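Local structure of peptidase M42 (Thaumarchaeota archaeon SCGC AB-539-E09, 5DS0) at residues M7-T12 with V187-I192; S209-E214 with Q222-V227; L262-R267 with P274-V279; Q287-L292 with T336-R341. The protein is an M42-family peptidase that probably works as a TET aminopeptidase, using two metal ions to trim residues from the N-terminal ends of peptides. One frame throughout, in Å; residues are numbered along the deposited sequence.

In the fold
Interaction 4 touches both interaction 1 and interaction 3, which do not touch each other (nearest atoms about 12 Å apart, centres 25 Å), and interaction 2 lies closest to the metals. It holds the cobalt ligand Glu-214, and the Thr-211 side chain is about 8 Å from a cobalt ion. Helix 179-197, which carries the shared cobalt ligand Asp-180 near its start, touches interaction 2 through Leu-188 CD2 and Ser-209 O, 3.6 Å apart. It also meets interaction 4, with Glu-190 CB 3.7 Å from Ile-340 CD1. Interactions 3 and 4 share a sheet: Leu-262 N and Gln-291 O, 2.9 Å apart, probably hydrogen-bond between its neighbouring strands.

Interaction 1 (M7-T12 with V187-I192); sequences MELMKT and VLMEAI
Leu-9 makes the crossing from helix 2-15 to helix 179-197, and a single methyl does the touching. With CG anti to the backbone N (chi1 174°), the side chain carries CD2 out between Met-189 and Glu-190. CD2 lies 4.3 Å from CE at the end of Met-189, a selenomethionine, in a plain apolar contact. The same methyl is 4.4 Å from OE2 of Glu-190, whose chain bends at both chi1 and chi2 and leaves the carboxylate beside the leucine. The helices themselves stay well apart: the CA atoms of Leu-9 and Glu-190, the nearest pair, are 10.0 Å from each other.

This is N-terminal helix 2-15 resting against helix 179-197 of the catalytic domain, with helix 24-34 also packed on both: Tyr-33 lies on Leu-9 and Cys-30 on Met-189. The buried carboxylate of Glu-190 is well supplied with partners, OE2 bonding to the Tyr-33 hydroxyl while OE1 takes Ser-6 OG and a salt bridge from Arg-193. Because Ser-6 belongs to helix 2-15, that bond is a polar tie between the same two helices, next to the apolar one.

After Leu-9 comes Met-10, also a selenomethionine, which packs on Ile-183 and Phe-186 from the first half of helix 179-197. At Thr-12 the hydroxyl turns back on its own helix, OG1 giving a hydrogen bond to Glu-8 O at 2.7 Å. That oxygen also accepts from Thr-12 N at 3.0 Å, and the two donors reach it from opposite faces of the carbonyl plane.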
loop_
_atom_site.group_PDB
_atom_site.type_symbol
_atom_site.label_atom_id
_atom_site.label_comp_id
_atom_site.label_asym_id
_atom_site.label_seq_id
_atom_site.Cartn_x
_atom_site.Cartn_y
_atom_site.Cartn_z
HETATM N N MSE C 7 -1.436 56.289 -6.934
HETATM C CA MSE C 7 -1.551 55.372 -5.814
HETATM C C MSE C 7 -2.979 55.179 -5.432
HETATM O O MSE C 7 -3.329 54.100 -4.967
HETATM C CB MSE C 7 -0.722 55.847 -4.619
HETATM C CG MSE C 7 0.770 55.590 -4.864
HETATM SE SE MSE C 7 1.203 53.652 -5.142
HETATM C CE MSE C 7 2.113 53.908 -6.889
ATOM N N GLU C 8 -3.809 56.206 -5.598
ATOM C CA GLU C 8 -5.253 56.092 -5.308
ATOM C C GLU C 8 -5.905 55.163 -6.329
ATOM O O GLU C 8 -6.790 54.410 -5.987
ATOM C CB GLU C 8 -5.951 57.473 -5.290
ATOM C CG GLU C 8 -7.367 57.598 -4.586
ATOM C CD GLU C 8 -7.926 59.046 -4.556
ATOM O OE1 GLU C 8 -7.540 59.872 -5.443
ATOM O OE2 GLU C 8 -8.774 59.375 -3.639
ATOM N N LEU C 9 -5.430 55.201 -7.570
ATOM C CA LEU C 9 -5.903 54.278 -8.580
ATOM C C LEU C 9 -5.506 52.853 -8.239
ATOM O O LEU C 9 -6.348 51.969 -8.200
ATOM C CB LEU C 9 -5.348 54.635 -9.948
ATOM C CG LEU C 9 -5.662 53.634 -11.061
ATOM C CD1 LEU C 9 -7.148 53.608 -11.328
ATOM C CD2 LEU C 9 -4.910 53.955 -12.336
HETATM N N MSE C 10 -4.229 52.646 -7.941
HETATM C CA MSE C 10 -3.742 51.320 -7.559
HETATM C C MSE C 10 -4.591 50.768 -6.453
HETATM O O MSE C 10 -5.118 49.688 -6.575
HETATM C CB MSE C 10 -2.260 51.318 -7.177
HETATM C CG MSE C 10 -1.718 49.906 -7.322
HETATM SE SE MSE C 10 0.163 49.733 -6.718
HETATM C CE MSE C 10 0.952 50.586 -8.307
ATOM N N LYS C 11 -4.732 51.508 -5.364
ATOM C CA LYS C 11 -5.530 51.061 -4.219
ATOM C C LYS C 11 -6.945 50.675 -4.635
ATOM O O LYS C 11 -7.453 49.630 -4.269
ATOM C CB LYS C 11 -5.575 52.167 -3.153
ATOM C CG LYS C 11 -6.330 51.823 -1.887
ATOM C CD LYS C 11 -6.156 52.930 -0.866
ATOM C CE LYS C 11 -6.332 52.448 0.565
ATOM N NZ LYS C 11 -7.777 52.266 0.870
ATOM N N THR C 12 -7.574 51.539 -5.401
ATOM C CA THR C 12 -8.951 51.343 -5.785
ATOM C C THR C 12 -9.139 50.109 -6.651
ATOM O O THR C 12 -10.111 49.371 -6.478
ATOM C CB THR C 12 -9.456 52.593 -6.508
ATOM O OG1 THR C 12 -9.385 53.679 -5.592
ATOM C CG2 THR C 12 -10.890 52.440 -6.956
ATOM N N VAL C 187 -0.249 49.418 -15.392
ATOM C CA VAL C 187 0.898 49.803 -16.196
ATOM C C VAL C 187 0.483 50.399 -17.530
ATOM O O VAL C 187 0.970 51.452 -17.910
ATOM C CB VAL C 187 1.804 48.601 -16.465
ATOM C CG1 VAL C 187 2.846 48.926 -17.529
ATOM C CG2 VAL C 187 2.505 48.188 -15.185
ATOM N N LEU C 188 -0.404 49.731 -18.255
ATOM C CA LEU C 188 -0.769 50.220 -19.576
ATOM C C LEU C 188 -1.526 51.542 -19.500
ATOM O O LEU C 188 -1.336 52.421 -20.339
ATOM C CB LEU C 188 -1.558 49.180 -20.367
ATOM C CG LEU C 188 -2.932 48.730 -19.873
ATOM C CD1 LEU C 188 -4.078 49.554 -20.447
ATOM C CD2 LEU C 188 -3.132 47.264 -20.233
HETATM N N MSE C 189 -2.363 51.688 -18.485
HETATM C CA MSE C 189 -3.061 52.953 -18.257
HETATM C C MSE C 189 -2.107 54.073 -17.925
HETATM O O MSE C 189 -2.266 55.185 -18.413
HETATM C CB MSE C 189 -4.064 52.792 -17.125
HETATM C CG MSE C 189 -5.296 52.079 -17.650
HETATM SE SE MSE C 189 -6.697 52.101 -16.276
HETATM C CE MSE C 189 -5.966 50.790 -15.001
ATOM N N GLU C 190 -1.122 53.801 -17.079
ATOM C CA GLU C 190 -0.148 54.817 -16.708
ATOM C C GLU C 190 0.743 55.172 -17.875
ATOM O O GLU C 190 1.174 56.314 -18.000
ATOM C CB GLU C 190 0.708 54.358 -15.527
ATOM C CG GLU C 190 -0.022 54.427 -14.193
ATOM C CD GLU C 190 -0.376 55.846 -13.801
ATOM O OE1 GLU C 190 0.528 56.561 -13.320
ATOM O OE2 GLU C 190 -1.536 56.255 -14.022
ATOM N N ALA C 191 1.038 54.194 -18.720
ATOM C CA ALA C 191 1.843 54.444 -19.900
ATOM C C ALA C 191 1.121 55.422 -20.813
ATOM O O ALA C 191 1.691 56.418 -21.232
ATOM C CB ALA C 191 2.128 53.149 -20.636
ATOM N N ILE C 192 -0.134 55.139 -21.117
ATOM C CA ILE C 192 -0.916 56.008 -21.975
ATOM C C ILE C 192 -1.058 57.391 -21.355
ATOM O O ILE C 192 -0.935 58.398 -22.053
ATOM C CB ILE C 192 -2.295 55.393 -22.281
ATOM C CG1 ILE C 192 -2.125 54.228 -23.256
ATOM C CG2 ILE C 192 -3.231 56.417 -22.895
ATOM C CD1 ILE C 192 -3.302 53.282 -23.294
#

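Interaction 2 (S209-E214 with Q222-V227)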
loop_
_atom_site.group_PDB
_atom_site.type_symbol
_atom_site.label_atom_id
_atom_site.label_comp_id
_atom_site.label_asym_id
_atom_site.label_seq_id
_atom_site.Cartn_x
_atom_site.Cartn_y
_atom_site.Cartn_z
ATOM N N SER C 209 -5.767 47.821 -23.504
ATOM C CA SER C 209 -6.964 47.058 -23.255
ATOM C C SER C 209 -7.015 46.393 -21.883
ATOM O O SER C 209 -6.106 45.686 -21.487
ATOM C CB SER C 209 -7.118 46.012 -24.344
ATOM O OG SER C 209 -8.408 45.465 -24.289
ATOM N N ALA C 210 -8.113 46.627 -21.179
ATOM C CA ALA C 210 -8.393 45.974 -19.907
ATOM C C ALA C 210 -9.323 44.783 -20.139
ATOM O O ALA C 210 -10.547 44.910 -20.075
ATOM C CB ALA C 210 -9.024 46.967 -18.951
ATOM N N THR C 211 -8.731 43.638 -20.444
ATOM C CA THR C 211 -9.487 42.474 -20.864
ATOM C C THR C 211 -10.223 41.808 -19.716
ATOM O O THR C 211 -9.851 41.964 -18.557
ATOM C CB THR C 211 -8.555 41.435 -21.531
ATOM O OG1 THR C 211 -7.338 41.324 -20.781
ATOM C CG2 THR C 211 -8.217 41.857 -22.934
ATOM N N VAL C 212 -11.243 41.032 -20.066
ATOM C CA VAL C 212 -12.019 40.274 -19.089
ATOM C C VAL C 212 -11.836 38.777 -19.281
ATOM O O VAL C 212 -11.380 38.317 -20.326
ATOM C CB VAL C 212 -13.529 40.618 -19.150
ATOM C CG1 VAL C 212 -13.752 42.075 -18.771
ATOM C CG2 VAL C 212 -14.123 40.309 -20.518
ATOM N N GLN C 213 -12.187 38.031 -18.244
ATOM C CA GLN C 213 -12.236 36.577 -18.297
ATOM C C GLN C 213 -10.953 35.865 -18.754
ATOM O O GLN C 213 -11.032 34.835 -19.410
ATOM C CB GLN C 213 -13.432 36.139 -19.166
ATOM C CG GLN C 213 -14.766 36.517 -18.545
ATOM C CD GLN C 213 -15.955 35.906 -19.249
ATOM O OE1 GLN C 213 -16.008 34.701 -19.515
ATOM N NE2 GLN C 213 -16.941 36.727 -19.512
ATOM N N GLU C 214 -9.781 36.386 -18.386
ATOM C CA GLU C 214 -8.516 35.667 -18.620
ATOM C C GLU C 214 -8.438 34.418 -17.764
ATOM O O GLU C 214 -8.052 33.364 -18.246
ATOM C CB GLU C 214 -7.305 36.538 -18.292
ATOM C CG GLU C 214 -5.935 36.010 -18.750
ATOM C CD GLU C 214 -5.186 35.070 -17.776
ATOM O OE1 GLU C 214 -5.331 35.147 -16.523
ATOM O OE2 GLU C 214 -4.397 34.236 -18.271
ATOM N N GLN C 222 -9.512 36.970 -26.817
ATOM C CA GLN C 222 -9.898 36.502 -28.151
ATOM C C GLN C 222 -10.799 37.505 -28.850
ATOM O O GLN C 222 -10.563 37.866 -29.999
ATOM C CB GLN C 222 -10.612 35.161 -28.055
ATOM C CG GLN C 222 -10.820 34.481 -29.392
ATOM C CD GLN C 222 -11.490 33.124 -29.249
ATOM O OE1 GLN C 222 -11.149 32.349 -28.349
ATOM N NE2 GLN C 222 -12.457 32.834 -30.118
ATOM N N THR C 223 -11.809 37.969 -28.125
ATOM C CA THR C 223 -12.794 38.896 -28.645
ATOM C C THR C 223 -12.269 40.325 -28.784
ATOM O O THR C 223 -12.649 41.036 -29.722
ATOM C CB THR C 223 -14.053 38.902 -27.768
ATOM O OG1 THR C 223 -13.692 39.180 -26.414
ATOM C CG2 THR C 223 -14.781 37.536 -27.840
ATOM N N THR C 224 -11.386 40.750 -27.888
ATOM C CA THR C 224 -10.726 42.058 -28.016
ATOM C C THR C 224 -9.731 42.086 -29.185
ATOM O O THR C 224 -9.648 43.074 -29.911
ATOM C CB THR C 224 -10.005 42.461 -26.713
ATOM O OG1 THR C 224 -10.978 42.896 -25.759
ATOM C CG2 THR C 224 -9.020 43.599 -26.957
ATOM N N ALA C 225 -8.996 40.998 -29.376
ATOM C CA ALA C 225 -8.125 40.866 -30.526
ATOM C C ALA C 225 -8.907 40.985 -31.845
ATOM O O ALA C 225 -8.427 41.605 -32.808
ATOM C CB ALA C 225 -7.397 39.535 -30.482
ATOM N N HIS C 226 -10.094 40.374 -31.892
ATOM C CA HIS C 226 -10.961 40.484 -33.059
ATOM C C HIS C 226 -11.320 41.947 -33.340
ATOM O O HIS C 226 -11.255 42.397 -34.488
ATOM C CB HIS C 226 -12.236 39.648 -32.894
ATOM C CG HIS C 226 -13.218 39.829 -34.012
ATOM N ND1 HIS C 226 -13.144 39.120 -35.195
ATOM C CD2 HIS C 226 -14.280 40.663 -34.139
ATOM C CE1 HIS C 226 -14.116 39.512 -36.001
ATOM N NE2 HIS C 226 -14.820 40.444 -35.385
ATOM N N VAL C 227 -11.708 42.677 -32.300
ATOM C CA VAL C 227 -12.119 44.076 -32.449
ATOM C C VAL C 227 -10.970 44.960 -32.957
ATOM O O VAL C 227 -11.171 45.794 -33.829
ATOM C CB VAL C 227 -12.668 44.638 -31.115
ATOM C CG1 VAL C 227 -12.773 46.157 -31.152
ATOM C CG2 VAL C 227 -14.020 44.008 -30.788
#
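Thr-224 puts its two branches against two different residues of strand 205-211. Its methyl CG2 lies over Ser-209, 3.3 Å from OG and 4.0 Å from CB, while its hydroxyl faces Thr-211, OG1 being 4.1 Å from that residue's CG2. The two threonine side chains cross at about a right angle. No hydrogen bond joins strand and helix here; each hydroxyl has its partner elsewhere.

In the fold this is the first half of a beta-alpha-beta crossover. Strand 205-211 leads through a loop into helix 219-228, and strand 232-240 then returns on the far side of strand 60-66. The loop carries Glu-214, which binds cobalt together with His-66, Asp-180 and Glu-237.

Thr-211 divides its roles by torsion: at chi1 43° its methyl faces the helix and its OG1 is left to bond Asp-301 OD2. Ser-209 OG bonds Thr-50 OG1 on the adjacent strand 49-53. Asp-44 OD2 holds the hydroxyls of both Thr-223 and Thr-224. An alanine in place of Thr-224 has neither branch, which would probably leave Asp-44 with one hydroxyl fewer to hold it and open a gap beside Ser-209. On the outside of the helix, Thr-223 and Val-227 pack against Ala-310 of a neighbouring subunit.

Interaction 3 (L262-R267 with P274-V279); sequences LVTYDR and PLKEFV
Leu-262 and Lys-276 each hold CG anti to the backbone N (chi1 178° and -178°), a setting that lays both side chains between strand 261-263 and helix 273-285. They meet at about a right angle, with the leucine methyl CD2 3.8 Å from the lysine CG. The other methyl, CD1, goes to the next turn of the helix and lies 4.0 Å from Val-279 CG1. Farther along the lysine, CD lies 4.2 Å from Thr-264 CG2; beyond it the bend at chi3 (82°) carries NZ toward its own helix.

Helix 273-285 packs on a face of the large mixed sheet, over strand 261-263, just before the chain turns its corner at Thr-264, and Val-315 of strand 314-322 also packs on Leu-262. Gly-156 of a neighbouring subunit packs on both Thr-264 and Lys-276, which places this corner at a subunit interface.

The side chains meet carbon to carbon, and the polar ends look elsewhere. Lys-276 NZ bonds Gln-273 OE1 and forms a long salt bridge, 3.7 Å, to Glu-277 OE2. Thr-264 OG1 bonds Ser-293 O and Gln-294 NE2. The lysine therefore serves this contact with its methylenes, and its charge stays within its own helix.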
loop_
_atom_site.group_PDB
_atom_site.type_symbol
_atom_site.label_atom_id
_atom_site.label_comp_id
_atom_site.label_asym_id
_atom_site.label_seq_id
_atom_site.Cartn_x
_atom_site.Cartn_y
_atom_site.Cartn_z
ATOM N N LEU C 262 10.616 39.240 -18.931
ATOM C CA LEU C 262 10.249 39.003 -20.319
ATOM C C LEU C 262 10.117 37.513 -20.497
ATOM O O LEU C 262 11.038 36.753 -20.221
ATOM C CB LEU C 262 11.321 39.538 -21.242
ATOM C CG LEU C 262 11.040 39.287 -22.712
ATOM C CD1 LEU C 262 9.896 40.162 -23.179
ATOM C CD2 LEU C 262 12.275 39.573 -23.544
ATOM N N VAL C 263 8.958 37.091 -20.953
ATOM C CA VAL C 263 8.675 35.678 -21.049
ATOM C C VAL C 263 9.206 35.162 -22.375
ATOM O O VAL C 263 8.731 35.587 -23.441
ATOM C CB VAL C 263 7.169 35.402 -20.947
ATOM C CG1 VAL C 263 6.887 33.916 -21.080
ATOM C CG2 VAL C 263 6.626 35.910 -19.638
ATOM N N THR C 264 10.119 34.207 -22.295
ATOM C CA THR C 264 10.747 33.602 -23.450
ATOM C C THR C 264 10.036 32.339 -23.931
ATOM O O THR C 264 10.328 31.838 -25.016
ATOM C CB THR C 264 12.185 33.199 -23.114
ATOM O OG1 THR C 264 12.187 32.282 -22.009
ATOM C CG2 THR C 264 12.997 34.418 -22.739
ATOM N N TYR C 265 9.156 31.787 -23.092
ATOM C CA TYR C 265 8.359 30.615 -23.441
ATOM C C TYR C 265 7.270 30.401 -22.406
ATOM O O TYR C 265 7.512 30.523 -21.224
ATOM C CB TYR C 265 9.208 29.339 -23.535
ATOM C CG TYR C 265 8.349 28.108 -23.593
ATOM C CD1 TYR C 265 7.656 27.792 -24.746
ATOM C CD2 TYR C 265 8.176 27.283 -22.484
ATOM C CE1 TYR C 265 6.836 26.673 -24.810
ATOM C CE2 TYR C 265 7.346 26.165 -22.534
ATOM C CZ TYR C 265 6.687 25.868 -23.705
ATOM O OH TYR C 265 5.862 24.784 -23.799
ATOM N N ASP C 266 6.067 30.090 -22.865
ATOM C CA ASP C 266 5.022 29.629 -21.973
ATOM C C ASP C 266 4.121 28.643 -22.709
ATOM O O ASP C 266 4.227 28.474 -23.928
ATOM C CB ASP C 266 4.274 30.804 -21.288
ATOM C CG ASP C 266 3.284 31.543 -22.205
ATOM O OD1 ASP C 266 2.287 30.909 -22.593
ATOM O OD2 ASP C 266 3.451 32.765 -22.498
ATOM N N ARG C 267 3.285 27.949 -21.953
ATOM C CA ARG C 267 2.440 26.885 -22.487
ATOM C C ARG C 267 1.498 27.395 -23.590
ATOM O O ARG C 267 1.145 26.647 -24.486
ATOM C CB ARG C 267 1.646 26.243 -21.333
ATOM C CG ARG C 267 0.836 24.982 -21.678
ATOM C CD ARG C 267 -0.032 24.465 -20.503
ATOM N NE ARG C 267 -0.943 25.532 -20.059
ATOM C CZ ARG C 267 -1.747 25.482 -18.992
ATOM N NH1 ARG C 267 -1.774 24.412 -18.206
ATOM N NH2 ARG C 267 -2.528 26.524 -18.706
ATOM N N PRO C 274 12.272 37.868 -33.332
ATOM C CA PRO C 274 12.675 39.259 -33.570
ATOM C C PRO C 274 12.138 40.259 -32.541
ATOM O O PRO C 274 12.867 41.141 -32.103
ATOM C CB PRO C 274 12.082 39.551 -34.948
ATOM C CG PRO C 274 12.119 38.234 -35.638
ATOM C CD PRO C 274 11.881 37.195 -34.587
ATOM N N LEU C 275 10.863 40.124 -32.174
ATOM C CA LEU C 275 10.240 41.009 -31.196
ATOM C C LEU C 275 10.858 40.810 -29.816
ATOM O O LEU C 275 11.074 41.781 -29.093
ATOM C CB LEU C 275 8.734 40.775 -31.122
ATOM C CG LEU C 275 7.961 41.553 -30.035
ATOM C CD1 LEU C 275 8.197 43.050 -30.125
ATOM C CD2 LEU C 275 6.468 41.258 -30.117
ATOM N N LYS C 276 11.158 39.563 -29.459
ATOM C CA LYS C 276 11.836 39.289 -28.201
ATOM C C LYS C 276 13.179 40.014 -28.148
ATOM O O LYS C 276 13.490 40.671 -27.158
ATOM C CB LYS C 276 12.055 37.784 -28.004
ATOM C CG LYS C 276 12.715 37.422 -26.677
ATOM C CD LYS C 276 13.172 35.978 -26.634
ATOM C CE LYS C 276 14.526 35.774 -27.304
ATOM N NZ LYS C 276 14.914 34.330 -27.267
ATOM N N GLU C 277 13.967 39.882 -29.211
ATOM C CA GLU C 277 15.283 40.498 -29.262
ATOM C C GLU C 277 15.151 42.020 -29.182
ATOM O O GLU C 277 15.962 42.692 -28.537
ATOM C CB GLU C 277 16.053 40.069 -30.529
ATOM C CG GLU C 277 16.375 38.584 -30.632
ATOM C CD GLU C 277 17.074 37.979 -29.391
ATOM O OE1 GLU C 277 17.785 38.709 -28.630
ATOM O OE2 GLU C 277 16.917 36.744 -29.164
ATOM N N PHE C 278 14.123 42.545 -29.832
ATOM C CA PHE C 278 13.846 43.965 -29.831
ATOM C C PHE C 278 13.640 44.496 -28.421
ATOM O O PHE C 278 14.259 45.485 -28.018
ATOM C CB PHE C 278 12.610 44.224 -30.692
ATOM C CG PHE C 278 12.104 45.644 -30.657
ATOM C CD1 PHE C 278 12.712 46.638 -31.417
ATOM C CD2 PHE C 278 10.992 45.979 -29.885
ATOM C CE1 PHE C 278 12.233 47.938 -31.396
ATOM C CE2 PHE C 278 10.511 47.280 -29.861
ATOM C CZ PHE C 278 11.132 48.259 -30.619
ATOM N N VAL C 279 12.804 43.821 -27.653
ATOM C CA VAL C 279 12.546 44.231 -26.275
ATOM C C VAL C 279 13.817 44.154 -25.413
ATOM O O VAL C 279 14.112 45.068 -24.650
ATOM C CB VAL C 279 11.436 43.377 -25.640
ATOM C CG1 VAL C 279 11.236 43.753 -24.177
ATOM C CG2 VAL C 279 10.136 43.553 -26.405
#

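Interaction 4 (Q287-L292 with T336-R341)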
loop_
_atom_site.group_PDB
_atom_site.type_symbol
_atom_site.label_atom_id
_atom_site.label_comp_id
_atom_site.label_asym_id
_atom_site.label_seq_id
_atom_site.Cartn_x
_atom_site.Cartn_y
_atom_site.Cartn_z
ATOM N N GLN C 287 18.702 51.145 -20.173
ATOM C CA GLN C 287 19.211 50.761 -18.864
ATOM C C GLN C 287 18.118 50.349 -17.873
ATOM O O GLN C 287 18.216 50.592 -16.670
ATOM C CB GLN C 287 20.062 51.867 -18.276
ATOM C CG GLN C 287 21.336 52.082 -19.045
ATOM C CD GLN C 287 22.317 52.971 -18.297
ATOM O OE1 GLN C 287 21.939 53.798 -17.457
ATOM N NE2 GLN C 287 23.597 52.757 -18.550
ATOM N N ILE C 288 17.108 49.655 -18.374
ATOM C CA ILE C 288 16.044 49.125 -17.540
ATOM C C ILE C 288 16.328 47.659 -17.273
ATOM O O ILE C 288 16.420 46.867 -18.215
ATOM C CB ILE C 288 14.692 49.273 -18.243
ATOM C CG1 ILE C 288 14.361 50.760 -18.396
ATOM C CG2 ILE C 288 13.605 48.578 -17.460
ATOM C CD1 ILE C 288 13.241 51.064 -19.370
ATOM N N PRO C 289 16.473 47.282 -15.994
ATOM C CA PRO C 289 16.746 45.874 -15.687
ATOM C C PRO C 289 15.606 44.973 -16.170
ATOM O O PRO C 289 14.429 45.348 -16.056
ATOM C CB PRO C 289 16.839 45.861 -14.162
ATOM C CG PRO C 289 16.007 47.018 -13.719
ATOM C CD PRO C 289 16.176 48.064 -14.781
ATOM N N LEU C 290 15.950 43.817 -16.722
ATOM C CA LEU C 290 14.971 42.957 -17.354
ATOM C C LEU C 290 15.318 41.498 -17.105
ATOM O O LEU C 290 16.415 41.064 -17.430
ATOM C CB LEU C 290 14.953 43.249 -18.845
ATOM C CG LEU C 290 13.895 42.505 -19.648
ATOM C CD1 LEU C 290 12.500 43.011 -19.312
ATOM C CD2 LEU C 290 14.158 42.650 -21.139
ATOM N N GLN C 291 14.396 40.736 -16.525
ATOM C CA GLN C 291 14.680 39.343 -16.161
ATOM C C GLN C 291 14.090 38.367 -17.176
ATOM O O GLN C 291 12.895 38.369 -17.409
ATOM C CB GLN C 291 14.108 39.014 -14.783
ATOM C CG GLN C 291 14.483 39.992 -13.683
ATOM C CD GLN C 291 13.981 39.556 -12.325
ATOM O OE1 GLN C 291 14.448 38.565 -11.775
ATOM N NE2 GLN C 291 12.992 40.268 -11.793
ATOM N N LEU C 292 14.928 37.539 -17.784
ATOM C CA LEU C 292 14.419 36.527 -18.695
ATOM C C LEU C 292 13.683 35.475 -17.905
ATOM O O LEU C 292 14.203 34.960 -16.925
ATOM C CB LEU C 292 15.553 35.898 -19.486
ATOM C CG LEU C 292 16.264 36.838 -20.457
ATOM C CD1 LEU C 292 17.262 36.048 -21.285
ATOM C CD2 LEU C 292 15.286 37.559 -21.371
ATOM N N THR C 336 7.336 47.828 -11.065
ATOM C CA THR C 336 6.173 48.385 -11.747
ATOM C C THR C 336 6.553 49.646 -12.522
ATOM O O THR C 336 6.226 49.796 -13.697
ATOM C CB THR C 336 5.070 48.732 -10.725
ATOM O OG1 THR C 336 4.769 47.565 -9.975
ATOM C CG2 THR C 336 3.805 49.225 -11.396
ATOM N N GLU C 337 7.244 50.557 -11.850
ATOM C CA GLU C 337 7.692 51.776 -12.485
ATOM C C GLU C 337 8.523 51.466 -13.729
ATOM O O GLU C 337 8.345 52.083 -14.781
ATOM C CB GLU C 337 8.487 52.615 -11.478
ATOM C CG GLU C 337 9.083 53.898 -12.037
ATOM C CD GLU C 337 8.054 54.816 -12.689
ATOM O OE1 GLU C 337 6.839 54.699 -12.357
ATOM O OE2 GLU C 337 8.460 55.680 -13.509
ATOM N N ASN C 338 9.453 50.531 -13.592
ATOM C CA ASN C 338 10.311 50.153 -14.701
ATOM C C ASN C 338 9.548 49.507 -15.838
ATOM O O ASN C 338 9.935 49.648 -16.997
ATOM C CB ASN C 338 11.432 49.225 -14.230
ATOM C CG ASN C 338 12.615 49.980 -13.671
ATOM O OD1 ASN C 338 12.913 51.098 -14.093
ATOM N ND2 ASN C 338 13.323 49.359 -12.749
ATOM N N ALA C 339 8.493 48.774 -15.520
ATOM C CA ALA C 339 7.657 48.203 -16.569
ATOM C C ALA C 339 6.981 49.305 -17.352
ATOM O O ALA C 339 6.876 49.237 -18.571
ATOM C CB ALA C 339 6.621 47.270 -15.973
ATOM N N ILE C 340 6.539 50.344 -16.648
ATOM C CA ILE C 340 5.935 51.494 -17.308
ATOM C C ILE C 340 6.965 52.177 -18.211
ATOM O O ILE C 340 6.689 52.445 -19.381
ATOM C CB ILE C 340 5.355 52.512 -16.315
ATOM C CG1 ILE C 340 4.161 51.920 -15.583
ATOM C CG2 ILE C 340 4.933 53.763 -17.068
ATOM C CD1 ILE C 340 3.765 52.723 -14.366
ATOM N N ARG C 341 8.157 52.443 -17.676
ATOM C CA ARG C 341 9.232 53.032 -18.474
ATOM C C ARG C 341 9.498 52.198 -19.724
ATOM O O ARG C 341 9.588 52.729 -20.827
ATOM C CB ARG C 341 10.515 53.139 -17.670
ATOM C CG ARG C 341 10.528 54.252 -16.651
ATOM C CD ARG C 341 11.870 54.308 -15.940
ATOM N NE ARG C 341 11.759 54.847 -14.575
ATOM C CZ ARG C 341 12.069 56.101 -14.196
ATOM N NH1 ARG C 341 11.951 56.454 -12.912
ATOM N NH2 ARG C 341 12.441 57.026 -15.089
#
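Ile-288 and Pro-289 follow directly on the Schellman motif that ends helix 273-285 at Gln-287, and this connection to strand 291-295 packs against helix 333-349. Ile-288 does most of the work, with two carbons on successive turns. CG2, set anti to the backbone N by a chi1 of -65° on the other branch, lies 3.9 Å from Asn-338 CB, the two side chains running past each other in opposite directions. The far methyl CD1 sits 3.8 Å from Arg-341 CB. Pro-289 crosses the Asn-338 side chain at about a right angle, and its CG and CD both lie 3.7 Å from Asn-338 ND2.

An alanine in place of Ile-288 would take away both CG2 and CD1 and is likely to leave a gap against Asn-338 and the base of Arg-341. Arg-341 offers this contact only the base of its side chain. Its extended chain leads the guanidinium away to Glu-337, whose OE2 lies above one face, 3.6 Å from the arginine NE, so charge alone joins them. What holds loop to helix is van der Waals packing, while Glu-337 pairs its charge with Arg-341 on its own helix and with Arg-194 of helix 179-197.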